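Side-chain contacts in G-protein interacting protein 1 (Dictyostelium discoideum, PDB 5Z1N), which probably binds heterotrimeric G proteins and sequesters them in the cytosol during chemotaxis, its C-terminal helical domain holding phospholipid in a central pocket: residues A[15-20]-A[156-161]; A[74-79]-A[96-101]; A[67-72]-A[103-108]. All coordinates share one frame; numbering follows the deposited sequence. Where two conformers were deposited one is given.

Interaction 1. Residues A[15-20]-A[156-161]; sequences RELIGS and SALNKY. With PEF (di-palmitoyl-3-sn-phosphatidylethanolamine), chain B.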
loop_
_atom_site.group_PDB
_atom_site.type_symbol
_atom_site.label_atom_id
_atom_site.label_comp_id
_atom_site.label_asym_id
_atom_site.label_seq_id
_atom_site.Cartn_x
_atom_site.Cartn_y
_atom_site.Cartn_z
ATOM N N ARG A 15 7.309 9.733 2.386
ATOM C CA ARG A 15 6.515 10.772 1.738
ATOM C C ARG A 15 6.601 10.675 0.222
ATOM O O ARG A 15 5.616 10.946 -0.473
ATOM C CB ARG A 15 6.963 12.158 2.209
ATOM C CG ARG A 15 6.826 12.380 3.712
ATOM C CD ARG A 15 6.975 13.850 4.087
ATOM N NE ARG A 15 8.299 14.369 3.757
ATOM C CZ ARG A 15 9.291 14.506 4.633
ATOM N NH1 ARG A 15 9.109 14.163 5.903
ATOM N NH2 ARG A 15 10.465 14.986 4.240
ATOM N N GLU A 16 7.763 10.285 -0.308
ATOM C CA GLU A 16 7.890 10.098 -1.750
ATOM C C GLU A 16 7.089 8.893 -2.222
ATOM O O GLU A 16 6.433 8.950 -3.272
ATOM C CB GLU A 16 9.363 9.949 -2.133
ATOM C CG GLU A 16 10.093 11.268 -2.281
ATOM C CD GLU A 16 9.926 11.870 -3.661
ATOM O OE1 GLU A 16 9.941 13.115 -3.775
ATOM O OE2 GLU A 16 9.780 11.099 -4.632
ATOM N N LEU A 17 7.134 7.789 -1.466
ATOM C CA LEU A 17 6.305 6.635 -1.808
ATOM C C LEU A 17 4.826 7.014 -1.853
ATOM O O LEU A 17 4.107 6.695 -2.815
ATOM C CB LEU A 17 6.539 5.513 -0.798
ATOM C CG LEU A 17 7.741 4.615 -1.073
ATOM C CD1 LEU A 17 8.126 3.838 0.173
ATOM C CD2 LEU A 17 7.406 3.673 -2.207
ATOM N N ILE A 18 4.356 7.709 -0.817
ATOM C CA ILE A 18 2.952 8.090 -0.762
ATOM C C ILE A 18 2.615 9.075 -1.873
ATOM O O ILE A 18 1.513 9.036 -2.428
ATOM C CB ILE A 18 2.622 8.652 0.630
ATOM C CG1 ILE A 18 2.905 7.592 1.694
ATOM C CG2 ILE A 18 1.167 9.090 0.705
ATOM C CD1 ILE A 18 2.663 8.060 3.105
ATOM N N GLY A 19 3.552 9.958 -2.227
ATOM C CA GLY A 19 3.330 10.843 -3.359
ATOM C C GLY A 19 3.129 10.088 -4.661
ATOM O O GLY A 19 2.230 10.412 -5.447
ATOM N N SER A 20 3.954 9.064 -4.904
ATOM C CA SER A 20 3.799 8.277 -6.127
ATOM C C SER A 20 2.445 7.569 -6.157
ATOM O O SER A 20 1.715 7.623 -7.164
ATOM C CB SER A 20 4.946 7.272 -6.245
ATOM O OG SER A 20 6.188 7.943 -6.368
ATOM N N SER A 156 9.732 0.678 -8.464
ATOM C CA SER A 156 11.171 0.654 -8.249
ATOM C C SER A 156 11.546 1.095 -6.841
ATOM O O SER A 156 12.643 0.767 -6.376
ATOM C CB SER A 156 11.879 1.530 -9.283
ATOM O OG SER A 156 11.637 2.903 -9.038
ATOM N N ALA A 157 10.670 1.832 -6.153
ATOM C CA ALA A 157 10.920 2.092 -4.741
ATOM C C ALA A 157 10.447 0.940 -3.862
ATOM O O ALA A 157 11.054 0.671 -2.819
ATOM C CB ALA A 157 10.247 3.396 -4.316
ATOM N N LEU A 158 9.389 0.239 -4.275
ATOM C CA LEU A 158 8.824 -0.835 -3.463
ATOM C C LEU A 158 9.664 -2.107 -3.519
ATOM O O LEU A 158 9.794 -2.811 -2.512
ATOM C CB LEU A 158 7.396 -1.136 -3.921
ATOM C CG LEU A 158 6.316 -0.115 -3.558
ATOM C CD1 LEU A 158 4.960 -0.586 -4.055
ATOM C CD2 LEU A 158 6.293 0.133 -2.058
ATOM N N ASN A 159 10.230 -2.426 -4.684
ATOM C CA ASN A 159 10.890 -3.712 -4.869
ATOM C C ASN A 159 12.245 -3.794 -4.182
ATOM O O ASN A 159 12.853 -4.869 -4.174
ATOM C CB ASN A 159 11.034 -4.032 -6.365
ATOM C CG ASN A 159 11.904 -3.031 -7.115
ATOM O OD1 ASN A 159 12.514 -2.140 -6.525
ATOM N ND2 ASN A 159 11.966 -3.186 -8.435
ATOM N N LYS A 160 12.735 -2.692 -3.614
ATOM C CA LYS A 160 13.957 -2.759 -2.825
ATOM C C LYS A 160 13.718 -3.400 -1.467
ATOM O O LYS A 160 14.673 -3.867 -0.837
ATOM C CB LYS A 160 14.544 -1.357 -2.634
ATOM C CG LYS A 160 14.625 -0.519 -3.899
ATOM C CD LYS A 160 15.487 -1.185 -4.960
ATOM C CE LYS A 160 15.714 -0.258 -6.151
ATOM N NZ LYS A 160 14.951 -0.683 -7.363
ATOM N N TYR A 161 12.465 -3.455 -1.020
ATOM C CA TYR A 161 12.128 -3.839 0.344
ATOM C C TYR A 161 11.584 -5.258 0.468
ATOM O O TYR A 161 11.206 -5.660 1.572
ATOM C CB TYR A 161 11.105 -2.852 0.916
ATOM C CG TYR A 161 11.649 -1.458 1.107
ATOM C CD1 TYR A 161 12.398 -1.134 2.229
ATOM C CD2 TYR A 161 11.419 -0.467 0.161
ATOM C CE1 TYR A 161 12.903 0.138 2.410
ATOM C CE2 TYR A 161 11.921 0.811 0.332
ATOM C CZ TYR A 161 12.665 1.105 1.457
ATOM O OH TYR A 161 13.166 2.373 1.639
HETATM C C2 PEF B . 8.931 4.732 7.045
HETATM C C1 PEF B . 9.302 3.945 8.296
HETATM N N PEF B . 14.086 0.556 9.226
HETATM C C3 PEF B . 10.134 4.946 6.141
HETATM C C4 PEF B . 11.826 1.150 9.858
HETATM C C5 PEF B . 13.052 0.317 10.210
HETATM C C10 PEF B . 6.927 4.786 5.748
HETATM C C11 PEF B . 5.699 4.115 5.185
HETATM C C12 PEF B . 5.430 4.531 3.743
HETATM C C13 PEF B . 4.390 3.577 3.164
HETATM C C14 PEF B . 3.904 3.970 1.774
HETATM C C15 PEF B . 3.162 2.785 1.160
HETATM C C16 PEF B . 2.538 3.130 -0.184
HETATM C C17 PEF B . 2.150 1.873 -0.959
HETATM C C18 PEF B . 1.422 0.859 -0.083
HETATM C C19 PEF B . 0.318 0.146 -0.859
HETATM C C20 PEF B . 0.815 -0.417 -2.187
HETATM C C21 PEF B . -0.098 0.019 -3.327
HETATM C C22 PEF B . 0.448 -0.421 -4.681
HETATM C C23 PEF B . -0.235 0.331 -5.819
HETATM C C24 PEF B . 0.224 -0.200 -7.171
HETATM C C25 PEF B . -0.308 0.649 -8.305
HETATM C C30 PEF B . 9.937 3.541 4.114
HETATM C C31 PEF B . 10.218 2.260 3.367
HETATM C C32 PEF B . 8.969 1.386 3.347
HETATM C C33 PEF B . 8.666 0.816 4.727
HETATM C C34 PEF B . 7.174 0.546 4.882
HETATM C C35 PEF B . 6.880 -0.213 6.173
HETATM C C36 PEF B . 5.447 0.022 6.638
HETATM C C37 PEF B . 4.985 -1.048 7.622
HETATM C C38 PEF B . 3.625 -0.688 8.215
HETATM C C39 PEF B . 2.623 -1.826 8.048
HETATM C C40 PEF B . 1.272 -1.495 8.675
HETATM C C41 PEF B . 0.634 -0.261 8.044
HETATM C C42 PEF B . 0.321 -0.468 6.564
HETATM C C43 PEF B . -0.489 0.702 6.017
HETATM C C44 PEF B . -0.781 0.537 4.532
HETATM C C45 PEF B . -1.768 1.584 4.061
HETATM O O4 PEF B . 7.058 5.997 5.730
HETATM O O5 PEF B . 9.299 4.443 3.593
HETATM O O2 PEF B . 7.976 3.965 6.325
HETATM O O3 PEF B . 10.402 3.715 5.478
HETATM O O1P PEF B . 12.060 4.776 10.696
HETATM O O2P PEF B . 10.122 3.000 10.821
HETATM O O3P PEF B . 10.657 4.194 8.648
HETATM O O4P PEF B . 12.210 2.497 9.584
HETATM P P PEF B . 11.234 3.677 10.060
#
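Leu17 on helix 12-28 faces Ala157 on helix 151-158, their CA atoms 7.1 Å apart; a type I turn runs from Leu158 to Tyr161. One methyl of Leu17 does all the touching between the two segments. CD2 lies 3.5 Å from Ala157 CB and 3.7 Å from Leu158 CD2, so it rests against Ala157 and Leu158 together while the two leucine side chains cross at a slant. Leu17 CG stands anti to its carbonyl carbon (chi1 -84°), which sends the branched end across to the other helix and splits its methyls between two jobs: CD2 meets protein, CD1 meets lipid, 3.7 Å from ester carbonyl oxygen O5 of the bound phosphatidylethanolamine. Ile18, next in line, turns to the acyl chain that holds C14, its CG1 3.8 Å from that lipid atom, with side chains of helix 31-53 packed around it. Tyr161 closes the turn and offers a ring face to the acyl chain that begins at C30, where CZ comes within 3.3 Å of lipid C31 and C32 sits over the ring centre. Outside this apolar patch, Lys160 NZ folds back to bond Ser156 O at 2.9 Å, in the carbonyl plane and on a lone pair, and also bonds Asn159 OD1, tying Lys160 back to Ser156 and Asn159. Leu17, Ile18 and Tyr161 belong to the lipid pocket between helices, the hydrophobic cavity characteristic of the TNFAIP8 fold.

Interaction 2. Residues A[74-79]-A[96-101]; sequences NHLDRA and EKASTA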
loop_
_atom_site.group_PDB
_atom_site.type_symbol
_atom_site.label_atom_id
_atom_site.label_comp_id
_atom_site.label_asym_id
_atom_site.label_seq_id
_atom_site.Cartn_x
_atom_site.Cartn_y
_atom_site.Cartn_z
ATOM N N ASN A 74 6.285 -7.896 -3.940
ATOM C CA ASN A 74 7.017 -8.779 -4.832
ATOM C C ASN A 74 6.188 -9.079 -6.069
ATOM O O ASN A 74 6.676 -8.968 -7.201
ATOM C CB ASN A 74 7.386 -10.061 -4.090
ATOM C CG ASN A 74 8.429 -10.881 -4.814
ATOM O OD1 ASN A 74 9.274 -10.351 -5.537
ATOM N ND2 ASN A 74 8.371 -12.193 -4.621
ATOM N N HIS A 75 4.901 -9.391 -5.873
ATOM C CA HIS A 75 4.082 -9.757 -7.023
ATOM C C HIS A 75 3.894 -8.562 -7.938
ATOM O O HIS A 75 3.974 -8.695 -9.168
ATOM C CB HIS A 75 2.742 -10.334 -6.565
ATOM C CG HIS A 75 2.860 -11.690 -5.944
ATOM N ND1 HIS A 75 3.169 -12.814 -6.675
ATOM C CD2 HIS A 75 2.703 -12.104 -4.664
ATOM C CE1 HIS A 75 3.204 -13.863 -5.873
ATOM N NE2 HIS A 75 2.924 -13.460 -4.648
ATOM N N LEU A 76 3.717 -7.374 -7.353
ATOM C CA LEU A 76 3.648 -6.181 -8.184
ATOM C C LEU A 76 4.932 -6.033 -8.986
ATOM O O LEU A 76 4.891 -5.804 -10.204
ATOM C CB LEU A 76 3.385 -4.950 -7.319
ATOM C CG LEU A 76 1.984 -4.884 -6.700
ATOM C CD1 LEU A 76 1.909 -3.773 -5.669
ATOM C CD2 LEU A 76 0.925 -4.683 -7.777
ATOM N N ASP A 77 6.081 -6.253 -8.334
ATOM C CA ASP A 77 7.348 -6.196 -9.051
ATOM C C ASP A 77 7.342 -7.178 -10.211
ATOM O O ASP A 77 7.666 -6.812 -11.349
ATOM C CB ASP A 77 8.509 -6.475 -8.101
ATOM C CG ASP A 77 9.858 -6.245 -8.753
ATOM O OD1 ASP A 77 10.706 -7.159 -8.693
ATOM O OD2 ASP A 77 10.062 -5.159 -9.338
ATOM N N ARG A 78 6.898 -8.415 -9.955
ATOM C CA ARG A 78 6.839 -9.403 -11.026
ATOM C C ARG A 78 5.982 -8.888 -12.169
ATOM O O ARG A 78 6.404 -8.895 -13.334
ATOM C CB ARG A 78 6.292 -10.730 -10.497
ATOM C CG ARG A 78 7.177 -11.403 -9.465
ATOM C CD ARG A 78 6.639 -12.774 -9.111
ATOM N NE ARG A 78 7.461 -13.455 -8.116
ATOM C CZ ARG A 78 7.111 -14.585 -7.514
ATOM N NH1 ARG A 78 5.951 -15.162 -7.805
ATOM N NH2 ARG A 78 7.918 -15.139 -6.619
ATOM N N ALA A 79 4.790 -8.377 -11.844
ATOM C CA ALA A 79 3.914 -7.903 -12.902
ATOM C C ALA A 79 4.514 -6.690 -13.586
ATOM O O ALA A 79 4.370 -6.527 -14.805
ATOM C CB ALA A 79 2.530 -7.582 -12.344
ATOM N N GLU A 96 -3.505 -10.823 -9.398
ATOM C CA GLU A 96 -4.387 -11.414 -8.402
ATOM C C GLU A 96 -3.619 -11.779 -7.144
ATOM O O GLU A 96 -4.058 -11.470 -6.030
ATOM C CB GLU A 96 -5.085 -12.646 -8.978
ATOM C CG GLU A 96 -6.196 -13.186 -8.103
ATOM C CD GLU A 96 -7.171 -14.049 -8.873
ATOM O OE1 GLU A 96 -6.815 -14.499 -9.985
ATOM O OE2 GLU A 96 -8.293 -14.271 -8.368
ATOM N N LYS A 97 -2.446 -12.404 -7.300
ATOM C CA LYS A 97 -1.670 -12.771 -6.123
ATOM C C LYS A 97 -1.306 -11.535 -5.317
ATOM O O LYS A 97 -1.482 -11.514 -4.091
ATOM C CB LYS A 97 -0.425 -13.557 -6.531
ATOM C CG LYS A 97 -0.755 -14.967 -6.994
ATOM C CD LYS A 97 0.485 -15.822 -7.173
ATOM C CE LYS A 97 0.102 -17.262 -7.495
ATOM N NZ LYS A 97 1.276 -18.174 -7.423
ATOM N N ALA A 98 -0.871 -10.468 -5.999
ATOM C CA ALA A 98 -0.635 -9.207 -5.306
ATOM C C ALA A 98 -1.868 -8.804 -4.513
ATOM O O ALA A 98 -1.795 -8.558 -3.300
ATOM C CB ALA A 98 -0.253 -8.113 -6.305
ATOM N N SER A 99 -3.028 -8.804 -5.176
ATOM C CA SER A 99 -4.256 -8.403 -4.504
ATOM C C SER A 99 -4.502 -9.287 -3.294
ATOM O O SER A 99 -4.752 -8.793 -2.185
ATOM C CB SER A 99 -5.434 -8.464 -5.478
ATOM O OG SER A 99 -6.603 -7.905 -4.898
ATOM N N THR A 100 -4.345 -10.601 -3.472
ATOM C CA THR A 100 -4.600 -11.506 -2.362
ATOM C C THR A 100 -3.629 -11.233 -1.228
ATOM O O THR A 100 -4.034 -11.156 -0.060
ATOM C CB THR A 100 -4.516 -12.955 -2.835
ATOM O OG1 THR A 100 -5.583 -13.205 -3.758
ATOM C CG2 THR A 100 -4.646 -13.910 -1.661
ATOM N N ALA A 101 -2.358 -10.986 -1.564
ATOM C CA ALA A 101 -1.388 -10.684 -0.520
ATOM C C ALA A 101 -1.817 -9.451 0.257
ATOM O O ALA A 101 -1.800 -9.445 1.496
ATOM C CB ALA A 101 0.004 -10.492 -1.121
#
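The His75 imidazole lies flat against the aliphatic stem of Lys97, where helix 59-81 runs nearly antiparallel to helix 92-113, the short axes 8.4 Å apart at 163°. Lys97 CB sits 3.6 Å from the ring centroid of His75 and only 7° off its normal, a CH-pi contact straight over the face. Farther along the same side chain, Lys97 CD comes within 3.6 Å of His75 CE1, so the lysine passes across the ring obliquely from its middle to the CE1 corner. Two torsions set this up: His75 CG is anti to its carbonyl carbon (chi1 -71°), and the ring is turned about the CB-CG bond to present a face and not a rim to the lysine. Lys97, extended beyond CG, then carries its ammonium past the ring and away from the helix pair. At the base of the same histidine side chain, His75 CB packs 3.7 Å from Ala98 CB, the small methyl letting the backbones close to 5.0 Å between the CA atoms of His75 and Ala98. Leu76 adds CD2 to the Ala98 methyl CB at 3.9 Å; Leu76 also touches the bound lipid, and Phe138 of helix 135-144 covers both Leu76 and Ala98. An alanine in place of His75 would probably leave the stem of Lys97 without the flat surface it lies on and free to turn. Lys97 NZ has Arg78 NH1 at 5.6 Å and His75 NE2 at 5.7 Å, neither in contact, company that would probably disfavour a protonated imidazole. No hydrogen bond joins the segments, so adhesion rests on dispersion and the CH-pi contact of Lys97 CB, with only the carbon part of the lysine in the interface.

Interaction 3. Residues A[67-72]-A[103-108]; sequences RALRDG and KEAEQE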
loop_
_atom_site.group_PDB
_atom_site.type_symbol
_atom_site.label_atom_id
_atom_site.label_comp_id
_atom_site.label_asym_id
_atom_site.label_seq_id
_atom_site.Cartn_x
_atom_site.Cartn_y
_atom_site.Cartn_z
ATOM N N ARG A 67 5.380 -9.625 6.252
ATOM C CA ARG A 67 5.444 -10.653 5.219
ATOM C C ARG A 67 4.397 -10.409 4.142
ATOM O O ARG A 67 4.712 -10.389 2.944
ATOM C CB ARG A 67 5.263 -12.035 5.847
ATOM C CG ARG A 67 6.548 -12.639 6.387
ATOM C CD ARG A 67 6.353 -14.094 6.788
ATOM N NE ARG A 67 6.036 -14.235 8.206
ATOM C CZ ARG A 67 6.945 -14.276 9.175
ATOM N NH1 ARG A 67 6.564 -14.406 10.438
ATOM N NH2 ARG A 67 8.236 -14.186 8.882
ATOM N N ALA A 68 3.144 -10.181 4.555
ATOM C CA ALA A 68 2.086 -9.998 3.571
ATOM C C ALA A 68 2.427 -8.848 2.638
ATOM O O ALA A 68 2.422 -9.004 1.408
ATOM C CB ALA A 68 0.746 -9.760 4.267
ATOM N N LEU A 69 2.810 -7.706 3.213
ATOM C CA LEU A 69 3.136 -6.551 2.388
ATOM C C LEU A 69 4.240 -6.903 1.409
ATOM O O LEU A 69 4.126 -6.645 0.205
ATOM C CB LEU A 69 3.543 -5.371 3.268
ATOM C CG LEU A 69 2.410 -4.692 4.039
ATOM C CD1 LEU A 69 2.974 -3.618 4.953
ATOM C CD2 LEU A 69 1.385 -4.102 3.081
ATOM N N ARG A 70 5.286 -7.573 1.899
ATOM C CA ARG A 70 6.402 -7.875 1.016
ATOM C C ARG A 70 5.951 -8.797 -0.105
ATOM O O ARG A 70 6.257 -8.547 -1.279
ATOM C CB ARG A 70 7.563 -8.457 1.824
ATOM C CG ARG A 70 8.219 -7.384 2.693
ATOM C CD ARG A 70 9.546 -7.807 3.277
ATOM N NE ARG A 70 9.392 -8.742 4.384
ATOM C CZ ARG A 70 9.889 -9.974 4.389
ATOM N NH1 ARG A 70 10.576 -10.417 3.344
ATOM N NH2 ARG A 70 9.706 -10.762 5.439
ATOM N N ASP A 71 5.121 -9.797 0.225
ATOM C CA ASP A 71 4.550 -10.640 -0.818
ATOM C C ASP A 71 3.858 -9.780 -1.860
ATOM O O ASP A 71 4.155 -9.867 -3.059
ATOM C CB ASP A 71 3.566 -11.645 -0.220
ATOM C CG ASP A 71 4.249 -12.866 0.349
ATOM O OD1 ASP A 71 3.633 -13.536 1.203
ATOM O OD2 ASP A 71 5.398 -13.156 -0.051
ATOM N N GLY A 72 2.974 -8.888 -1.400
ATOM C CA GLY A 72 2.291 -8.000 -2.323
ATOM C C GLY A 72 3.269 -7.247 -3.192
ATOM O O GLY A 72 3.196 -7.304 -4.424
ATOM N N LYS A 103 -4.801 -8.327 0.656
ATOM C CA LYS A 103 -5.938 -8.683 1.497
ATOM C C LYS A 103 -5.448 -9.255 2.819
ATOM O O LYS A 103 -5.917 -8.851 3.891
ATOM C CB LYS A 103 -6.854 -9.673 0.772
ATOM C CG LYS A 103 -8.071 -10.154 1.582
ATOM C CD LYS A 103 -8.976 -9.002 2.012
ATOM C CE LYS A 103 -9.533 -8.248 0.808
ATOM N NZ LYS A 103 -10.512 -7.191 1.213
ATOM N N GLU A 104 -4.444 -10.137 2.762
ATOM C CA GLU A 104 -3.879 -10.669 3.995
ATOM C C GLU A 104 -3.360 -9.534 4.866
ATOM O O GLU A 104 -3.728 -9.421 6.044
ATOM C CB GLU A 104 -2.781 -11.683 3.671
ATOM C CG GLU A 104 -1.902 -12.080 4.845
ATOM C CD GLU A 104 -2.610 -12.938 5.877
ATOM O OE1 GLU A 104 -3.768 -13.343 5.646
ATOM O OE2 GLU A 104 -1.994 -13.210 6.928
ATOM N N ALA A 105 -2.578 -8.626 4.273
ATOM C CA ALA A 105 -2.093 -7.481 5.034
ATOM C C ALA A 105 -3.258 -6.729 5.656
ATOM O O ALA A 105 -3.247 -6.428 6.859
ATOM C CB ALA A 105 -1.264 -6.558 4.140
ATOM N N GLU A 106 -4.310 -6.491 4.863
ATOM C CA GLU A 106 -5.491 -5.811 5.375
ATOM C C GLU A 106 -5.963 -6.475 6.658
ATOM O O GLU A 106 -5.995 -5.854 7.729
ATOM C CB GLU A 106 -6.605 -5.817 4.323
ATOM C CG GLU A 106 -7.906 -5.171 4.801
ATOM C CD GLU A 106 -9.031 -5.292 3.791
ATOM O OE1 GLU A 106 -8.742 -5.409 2.582
ATOM O OE2 GLU A 106 -10.206 -5.273 4.208
ATOM N N GLN A 107 -6.242 -7.779 6.576
ATOM C CA GLN A 107 -6.787 -8.475 7.730
ATOM C C GLN A 107 -5.858 -8.336 8.922
ATOM O O GLN A 107 -6.293 -7.971 10.025
ATOM C CB GLN A 107 -7.031 -9.940 7.376
ATOM C CG GLN A 107 -8.116 -10.110 6.317
ATOM C CD GLN A 107 -8.212 -11.524 5.784
ATOM O OE1 GLN A 107 -7.268 -12.307 5.892
ATOM N NE2 GLN A 107 -9.355 -11.856 5.198
ATOM N N GLU A 108 -4.555 -8.508 8.698
ATOM C CA GLU A 108 -3.663 -8.483 9.845
ATOM C C GLU A 108 -3.548 -7.077 10.402
ATOM O O GLU A 108 -3.513 -6.901 11.628
ATOM C CB GLU A 108 -2.304 -9.064 9.473
ATOM C CG GLU A 108 -2.357 -10.568 9.243
ATOM C CD GLU A 108 -3.111 -11.302 10.343
ATOM O OE1 GLU A 108 -2.890 -10.999 11.535
ATOM O OE2 GLU A 108 -3.933 -12.185 10.013
#
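Ala68 fits against the second segment at the joint between Glu104 and Ala105, with the two short axes 8.2 Å apart and antiparallel at 158°. Lys103, first in the segment, points away from this interface; its NZ instead pairs with Glu106 OE1 one turn on, a salt bridge of 2.9 Å made on the syn side of the carboxylate but 34° out of its plane. Glu104 is the first to touch. Its CG lies anti to the backbone N (chi1 167°), which lays the methylene beside Ala68 CB at 3.6 Å, and the bend at chi2 then takes the carboxylate off in another direction, so it meets the alanine with carbon alone. Ala105 follows as the centre of the contact: its backbone N is 3.5 Å from Ala68 CB, and the two alanine methyls meet at 3.8 Å. Such alanine-on-alanine packing lets the long antiparallel helices 59-81 and 92-113 of this all-helical TNFAIP8-like domain approach closely, the CA atoms of Ala68 and Ala105 being 5.1 Å apart. Leu69 CD2 meets the same Ala105 methyl, CB, at 3.8 Å, while this leucine also borders the bound phosphatidylethanolamine. Phe129 of helix 119-132 packs on Ala105 as well. Glu106 turns its back on helix 59-81 and packs against Arg126 and Phe129 of helix 119-132. Glu108, at the end of the segment, starts toward helix 59-81 but bends off to lie against Lys64 and Val65, just before Arg67 to Gly72.

Overall arrangement
Interactions 2 and 3 hold the same pair, helices 59-81 and 92-113, with centres about 10 Å apart, and Ala101 CB against Gly72 N continues the packing between them. Interaction 1 joins an N-terminal and a C-terminal helix, 12-28 and 151-158. Asn159 ND2 probably bonds Asp77 OD2 between interactions 1 and 2, and Tyr161 O packs on Arg70 CD between 1 and 3. Interactions 1 and 3 are buried, whereas interaction 2 reaches the surface at Lys97. Interactions 2 and 3 share a close alanine contact and a lipid-touching leucine; 2 adds the ring under a lysine stem, and 1 adds an aromatic face on the lipid. Each contributes at least one leucine to the lipid pocket.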